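Local coordinates for protein FAD-dependent oxidoreductase (Actinomadura kijaniata, PDB 3M9V) that probably carries out a flavin-dependent oxidoreductase step on a dTDP-linked sugar during the biosynthesis of D-kijanose, at residues P70-G75 with Y114-G119; P19-G24 with V78-D83. All coordinates share one frame; numbering follows the deposited sequence.

In the fold
From the N terminus, residues 19-24 come first, at the start of helix 22-32, and contact 2 closes the loop that runs from them through helices 35-48 and 53-61 to residues 78-83, where helix 81-94 begins. Before that loop is complete the chain passes through residues 70-75, from which contact 1 closes a second loop, through helix 81-94, to residues 114-119 at the end of helix 96-118. The two loops therefore cross. Contact 2 joins the first turns of two helices, whereas contact 1 ties the segment between helices 53-61 and 81-94 to the helix end that also meets dTDP. The centres of the contacts are about 16 Å apart.

Contact 1: P70-G75 with Y114-G119. With TYD (thymidine-5'-diphosphate), chain B.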
loop_
_atom_site.group_PDB
_atom_site.type_symbol
_atom_site.label_atom_id
_atom_site.label_comp_id
_atom_site.label_asym_id
_atom_site.label_seq_id
_atom_site.Cartn_x
_atom_site.Cartn_y
_atom_site.Cartn_z
ATOM N N PRO A 70 -10.720 -12.322 40.434
ATOM C CA PRO A 70 -11.183 -11.262 41.340
ATOM C C PRO A 70 -10.402 -11.258 42.668
ATOM O O PRO A 70 -10.082 -12.317 43.221
ATOM C CB PRO A 70 -12.624 -11.665 41.598
ATOM C CG PRO A 70 -13.053 -12.277 40.299
ATOM C CD PRO A 70 -11.834 -13.065 39.826
ATOM N N ALA A 71 -10.035 -10.087 43.179
ATOM C CA ALA A 71 -9.395 -10.067 44.491
ATOM C C ALA A 71 -10.247 -10.746 45.580
ATOM O O ALA A 71 -9.703 -11.390 46.473
ATOM C CB ALA A 71 -8.997 -8.646 44.897
ATOM N N GLU A 72 -11.568 -10.647 45.491
ATOM C CA GLU A 72 -12.441 -11.375 46.406
ATOM C C GLU A 72 -12.001 -12.827 46.529
ATOM O O GLU A 72 -12.196 -13.400 47.594
ATOM C CB GLU A 72 -13.903 -11.397 45.934
ATOM C CG GLU A 72 -14.654 -10.064 45.961
ATOM C CD GLU A 72 -14.485 -9.188 44.714
ATOM O OE1 GLU A 72 -15.487 -8.530 44.348
ATOM O OE2 GLU A 72 -13.388 -9.117 44.100
ATOM N N LEU A 73 -11.442 -13.436 45.484
ATOM C CA LEU A 73 -11.140 -14.858 45.535
ATOM C C LEU A 73 -9.663 -15.105 45.764
ATOM O O LEU A 73 -9.219 -16.249 45.682
ATOM C CB LEU A 73 -11.652 -15.614 44.311
ATOM C CG LEU A 73 -13.166 -15.479 44.154
ATOM C CD1 LEU A 73 -13.648 -16.209 42.928
ATOM C CD2 LEU A 73 -13.855 -16.126 45.337
ATOM N N GLY A 74 -8.926 -14.036 46.043
ATOM C CA GLY A 74 -7.498 -14.134 46.271
ATOM C C GLY A 74 -6.611 -13.837 45.074
ATOM O O GLY A 74 -5.394 -14.022 45.164
ATOM N N GLY A 75 -7.206 -13.417 43.957
ATOM C CA GLY A 75 -6.425 -13.055 42.778
ATOM C C GLY A 75 -5.911 -11.620 42.813
ATOM O O GLY A 75 -6.299 -10.841 43.692
ATOM N N TYR A 114 -17.023 -13.216 35.166
ATOM C CA TYR A 114 -18.354 -12.739 34.848
ATOM C C TYR A 114 -19.410 -13.819 35.084
ATOM O O TYR A 114 -20.557 -13.524 35.430
ATOM C CB TYR A 114 -18.344 -12.344 33.370
ATOM C CG TYR A 114 -19.676 -11.863 32.852
ATOM C CD1 TYR A 114 -19.919 -10.497 32.694
ATOM C CD2 TYR A 114 -20.682 -12.770 32.532
ATOM C CE1 TYR A 114 -21.139 -10.055 32.207
ATOM C CE2 TYR A 114 -21.913 -12.337 32.053
ATOM C CZ TYR A 114 -22.127 -10.979 31.914
ATOM O OH TYR A 114 -23.336 -10.529 31.441
ATOM N N GLU A 115 -19.057 -15.077 34.851
ATOM C CA GLU A 115 -19.962 -16.179 35.188
ATOM C C GLU A 115 -20.224 -16.201 36.696
ATOM O O GLU A 115 -21.357 -16.311 37.156
ATOM C CB GLU A 115 -19.333 -17.515 34.797
ATOM C CG GLU A 115 -19.248 -17.757 33.299
ATOM C CD GLU A 115 -20.631 -18.003 32.723
ATOM O OE1 GLU A 115 -20.765 -18.271 31.513
ATOM O OE2 GLU A 115 -21.607 -17.958 33.499
ATOM N N TRP A 116 -19.142 -16.090 37.457
ATOM C CA TRP A 116 -19.191 -15.999 38.908
ATOM C C TRP A 116 -20.146 -14.920 39.438
ATOM O O TRP A 116 -20.912 -15.176 40.367
ATOM C CB TRP A 116 -17.775 -15.801 39.459
ATOM C CG TRP A 116 -17.705 -15.774 40.959
ATOM C CD1 TRP A 116 -18.085 -16.779 41.804
ATOM C CD2 TRP A 116 -17.251 -14.702 41.798
ATOM N NE1 TRP A 116 -17.893 -16.401 43.107
ATOM C CE2 TRP A 116 -17.386 -15.132 43.139
ATOM C CE3 TRP A 116 -16.728 -13.429 41.551
ATOM C CZ2 TRP A 116 -17.020 -14.342 44.228
ATOM C CZ3 TRP A 116 -16.377 -12.639 42.633
ATOM C CH2 TRP A 116 -16.531 -13.095 43.956
ATOM N N ARG A 117 -20.136 -13.731 38.846
ATOM C CA ARG A 117 -20.932 -12.605 39.331
ATOM C C ARG A 117 -22.328 -12.579 38.713
ATOM O O ARG A 117 -23.219 -11.968 39.293
ATOM C CB ARG A 117 -20.266 -11.276 38.963
ATOM C CG ARG A 117 -19.015 -10.914 39.754
ATOM C CD ARG A 117 -18.435 -9.601 39.255
ATOM N NE ARG A 117 -16.975 -9.516 39.298
ATOM C CZ ARG A 117 -16.267 -9.154 40.367
ATOM N NH1 ARG A 117 -14.940 -9.076 40.322
ATOM N NH2 ARG A 117 -16.887 -8.856 41.507
ATOM N N HIS A 118 -22.555 -13.189 37.557
ATOM C CA HIS A 118 -23.854 -13.088 36.901
ATOM C C HIS A 118 -24.464 -14.410 36.471
ATOM O O HIS A 118 -25.463 -14.422 35.749
ATOM C CB HIS A 118 -23.762 -12.198 35.651
ATOM C CG HIS A 118 -23.210 -10.843 35.950
ATOM N ND1 HIS A 118 -23.983 -9.841 36.494
ATOM C CD2 HIS A 118 -21.950 -10.353 35.879
ATOM C CE1 HIS A 118 -23.227 -8.780 36.721
ATOM N NE2 HIS A 118 -21.992 -9.064 36.350
ATOM N N GLY A 119 -23.852 -15.527 36.835
ATOM C CA GLY A 119 -24.413 -16.795 36.391
ATOM C C GLY A 119 -25.422 -17.269 37.426
ATOM O O GLY A 119 -25.509 -16.709 38.522
HETATM P PA TYD B . -17.145 -17.231 24.634
HETATM O O1A TYD B . -16.935 -18.709 24.904
HETATM O O2A TYD B . -16.112 -16.428 23.864
HETATM O O3A TYD B . -18.587 -17.016 23.961
HETATM P PB TYD B . -19.254 -18.290 23.241
HETATM O O1B TYD B . -18.090 -18.950 22.526
HETATM O O2B TYD B . -20.201 -17.546 22.321
HETATM O O3B TYD B . -19.870 -19.044 24.406
HETATM O "O5'" TYD B . -17.531 -16.435 25.983
HETATM C "C5'" TYD B . -18.736 -16.671 26.710
HETATM C "C4'" TYD B . -18.262 -16.158 28.063
HETATM O "O4'" TYD B . -18.108 -14.744 28.041
HETATM C "C3'" TYD B . -19.187 -16.476 29.222
HETATM O "O3'" TYD B . -18.381 -17.378 29.984
HETATM C "C2'" TYD B . -19.253 -15.186 30.024
HETATM C "C1'" TYD B . -18.339 -14.178 29.333
HETATM N N1 TYD B . -19.025 -12.890 29.159
HETATM C C2 TYD B . -18.448 -11.756 29.552
HETATM O O2 TYD B . -17.315 -11.797 30.088
HETATM N N3 TYD B . -19.101 -10.585 29.384
HETATM C C4 TYD B . -20.326 -10.541 28.808
HETATM O O4 TYD B . -20.904 -9.443 28.664
HETATM C C5 TYD B . -20.936 -11.714 28.400
HETATM C C5M TYD B . -22.298 -11.774 27.762
HETATM C C6 TYD B . -20.237 -12.898 28.592
#
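The indole of Trp-116 carries Leu-73 over one face, CD1 of the leucine lying 4.0 Å from the centroid of the six-membered ring in a CH-pi contact, while Trp-116 CZ3 lies over a face of the Arg-117 guanidinium. At the edge of that guanidinium, Glu-72 OE1 accepts from Arg-117 NH2 at 3.2 Å in a salt bridge. Arg-117 NH2 lies 47° out of the carboxylate plane, while OE1 stays close to the plane of the guanidinium. The contact belongs to the helical N-terminal domain of the acyl-CoA dehydrogenase family and sets the 3-10 turn 71-73 against the last turn of helix 96-118. Trp-116 reaches this turn because its first torsion (chi1 -177°) sends the indole away from the backbone N, and Pro-70 CB and Glu-72 CB pack there against CZ3 and CH2. Elsewhere on the same helical turn, Tyr-114 lies between the thymine of dTDP on one ring face and His-118 CD2 on the other. Replacing Tyr-114 by an alanine is likely to leave the thymine without its aromatic neighbour and the imidazole of His-118 free to turn. Glu-115 has a salt bridge to Arg-242, and its OE1 accepts the hydrogen bond from O3' of dTDP at 3.0 Å.

Contact 2: P19-G24 with V78-D83; sequences PVTPAG and VDRLYD
Thr-21 turns OG1 into the position between its backbone N and carbonyl carbon (chi1 61°), and Asp-83 swings its carboxylate beside its own backbone N (chi1 -72°), which brings the two side chains together: OG1 donates to Asp-83 OD2 at 2.6 Å, nearly in line with the C-O bond. Thr-21 is the N-cap of helix 22-32, its OG1 also accepting from Gly-24 N at 3.1 Å, so one hydroxyl both caps its own helix and binds the first turn of helix 81-94. The other carboxylate oxygen, OD1, takes Val-20 N on its syn side at 2.7 Å, while Thr-21 N adds a weak bond to OD2. Three donors thus satisfy this buried carboxylate, and together with the nearby start of helix 22-32 they would probably favour its charged form. Gly-24 packs CA against OD2 at 3.4 Å, where a beta carbon would clash with that oxygen. Around this polar centre, Val-20 CG1 meets the ring of Tyr-82 at CE2, and Thr-21 CG2 sits over one face of the Arg-80 guanidinium. Val-78 CG2 packs on Ala-23 CB, 4.0 Å away. Beyond the pair, Asp-319 of helix 291-323 accepts from Leu-81 N and Tyr-82 N at the start of helix 81-94, and Tyr-82 OH is hydrogen-bonded to Leu-16 N. One water completes the junction, accepting from Arg-80 N at 2.8 Å and donating to Thr-21 OG1 at 3.1 Å.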
loop_
_atom_site.group_PDB
_atom_site.type_symbol
_atom_site.label_atom_id
_atom_site.label_comp_id
_atom_site.label_asym_id
_atom_site.label_seq_id
_atom_site.Cartn_x
_atom_site.Cartn_y
_atom_site.Cartn_z
ATOM N N PRO A 19 0.057 0.431 32.082
ATOM C CA PRO A 19 -1.224 -0.077 32.583
ATOM C C PRO A 19 -1.992 1.087 33.192
ATOM O O PRO A 19 -1.378 2.049 33.626
ATOM C CB PRO A 19 -0.827 -1.040 33.707
ATOM C CG PRO A 19 0.640 -1.260 33.582
ATOM C CD PRO A 19 1.218 -0.066 32.840
ATOM N N VAL A 20 -3.315 1.040 33.225
ATOM C CA VAL A 20 -4.046 2.185 33.730
ATOM C C VAL A 20 -4.629 1.948 35.122
ATOM O O VAL A 20 -5.328 2.826 35.643
ATOM C CB VAL A 20 -5.205 2.550 32.767
ATOM C CG1 VAL A 20 -4.600 2.931 31.412
ATOM C CG2 VAL A 20 -6.118 1.358 32.554
ATOM N N THR A 21 -4.397 0.783 35.723
ATOM C CA THR A 21 -4.894 0.594 37.088
ATOM C C THR A 21 -3.798 0.044 37.976
ATOM O O THR A 21 -2.824 -0.511 37.475
ATOM C CB THR A 21 -6.032 -0.446 37.197
ATOM O OG1 THR A 21 -5.522 -1.708 36.758
ATOM C CG2 THR A 21 -7.194 -0.087 36.322
ATOM N N PRO A 22 -3.948 0.230 39.303
ATOM C CA PRO A 22 -2.944 -0.286 40.240
ATOM C C PRO A 22 -2.745 -1.803 40.076
ATOM O O PRO A 22 -1.628 -2.295 40.052
ATOM C CB PRO A 22 -3.525 0.071 41.621
ATOM C CG PRO A 22 -4.359 1.314 41.337
ATOM C CD PRO A 22 -4.936 1.116 39.947
ATOM N N ALA A 23 -3.799 -2.588 39.932
ATOM C CA ALA A 23 -3.544 -4.016 39.759
ATOM C C ALA A 23 -2.773 -4.330 38.472
ATOM O O ALA A 23 -1.911 -5.232 38.448
ATOM C CB ALA A 23 -4.836 -4.797 39.844
ATOM N N GLY A 24 -3.055 -3.538 37.432
ATOM C CA GLY A 24 -2.391 -3.726 36.147
ATOM C C GLY A 24 -0.910 -3.449 36.356
ATOM O O GLY A 24 -0.041 -4.138 35.811
ATOM N N VAL A 78 -6.854 -8.044 38.360
ATOM C CA VAL A 78 -6.785 -7.336 37.076
ATOM C C VAL A 78 -8.117 -7.516 36.368
ATOM O O VAL A 78 -8.588 -8.630 36.150
ATOM C CB VAL A 78 -5.613 -7.796 36.183
ATOM C CG1 VAL A 78 -5.637 -7.053 34.836
ATOM C CG2 VAL A 78 -4.300 -7.534 36.925
ATOM N N ASP A 79 -8.781 -6.418 36.039
ATOM C CA ASP A 79 -10.071 -6.567 35.388
ATOM C C ASP A 79 -10.218 -5.681 34.160
ATOM O O ASP A 79 -11.299 -5.709 33.583
ATOM C CB ASP A 79 -11.200 -6.270 36.371
ATOM C CG ASP A 79 -11.227 -4.809 36.760
ATOM O OD1 ASP A 79 -10.259 -4.049 36.536
ATOM O OD2 ASP A 79 -12.260 -4.398 37.304
ATOM N N ARG A 80 -9.178 -4.965 33.721
ATOM C CA ARG A 80 -9.259 -4.272 32.430
ATOM C C ARG A 80 -8.612 -5.052 31.284
ATOM O O ARG A 80 -7.455 -5.477 31.373
ATOM C CB ARG A 80 -8.489 -2.955 32.478
ATOM C CG ARG A 80 -8.980 -1.871 33.422
ATOM C CD ARG A 80 -10.393 -1.417 33.183
ATOM N NE ARG A 80 -10.700 -0.505 34.285
ATOM C CZ ARG A 80 -10.542 0.814 34.237
ATOM N NH1 ARG A 80 -10.125 1.407 33.126
ATOM N NH2 ARG A 80 -10.853 1.554 35.289
ATOM N N LEU A 81 -9.328 -5.153 30.167
ATOM C CA LEU A 81 -8.713 -5.740 28.980
ATOM C C LEU A 81 -7.464 -4.960 28.569
ATOM O O LEU A 81 -6.475 -5.499 28.066
ATOM C CB LEU A 81 -9.749 -5.770 27.858
ATOM C CG LEU A 81 -10.863 -6.816 28.084
ATOM C CD1 LEU A 81 -12.045 -6.335 27.253
ATOM C CD2 LEU A 81 -10.443 -8.235 27.675
ATOM N N TYR A 82 -7.543 -3.647 28.736
ATOM C CA TYR A 82 -6.450 -2.788 28.339
ATOM C C TYR A 82 -5.241 -3.224 29.148
ATOM O O TYR A 82 -4.178 -3.363 28.576
ATOM C CB TYR A 82 -6.795 -1.334 28.634
ATOM C CG TYR A 82 -5.767 -0.323 28.173
ATOM C CD1 TYR A 82 -5.953 0.334 26.954
ATOM C CD2 TYR A 82 -4.654 -0.025 28.944
ATOM C CE1 TYR A 82 -5.057 1.274 26.483
ATOM C CE2 TYR A 82 -3.737 0.928 28.477
ATOM C CZ TYR A 82 -3.972 1.566 27.261
ATOM O OH TYR A 82 -3.153 2.541 26.749
ATOM N N ASP A 83 -5.350 -3.422 30.459
ATOM C CA ASP A 83 -4.138 -3.805 31.166
ATOM C C ASP A 83 -3.657 -5.208 30.844
ATOM O O ASP A 83 -2.443 -5.432 30.913
ATOM C CB ASP A 83 -4.285 -3.701 32.687
ATOM C CG ASP A 83 -4.327 -2.257 33.135
ATOM O OD1 ASP A 83 -4.058 -1.385 32.288
ATOM O OD2 ASP A 83 -4.608 -1.989 34.312
HETATM O O HOH W 1 -7.105 -4.042 35.394
#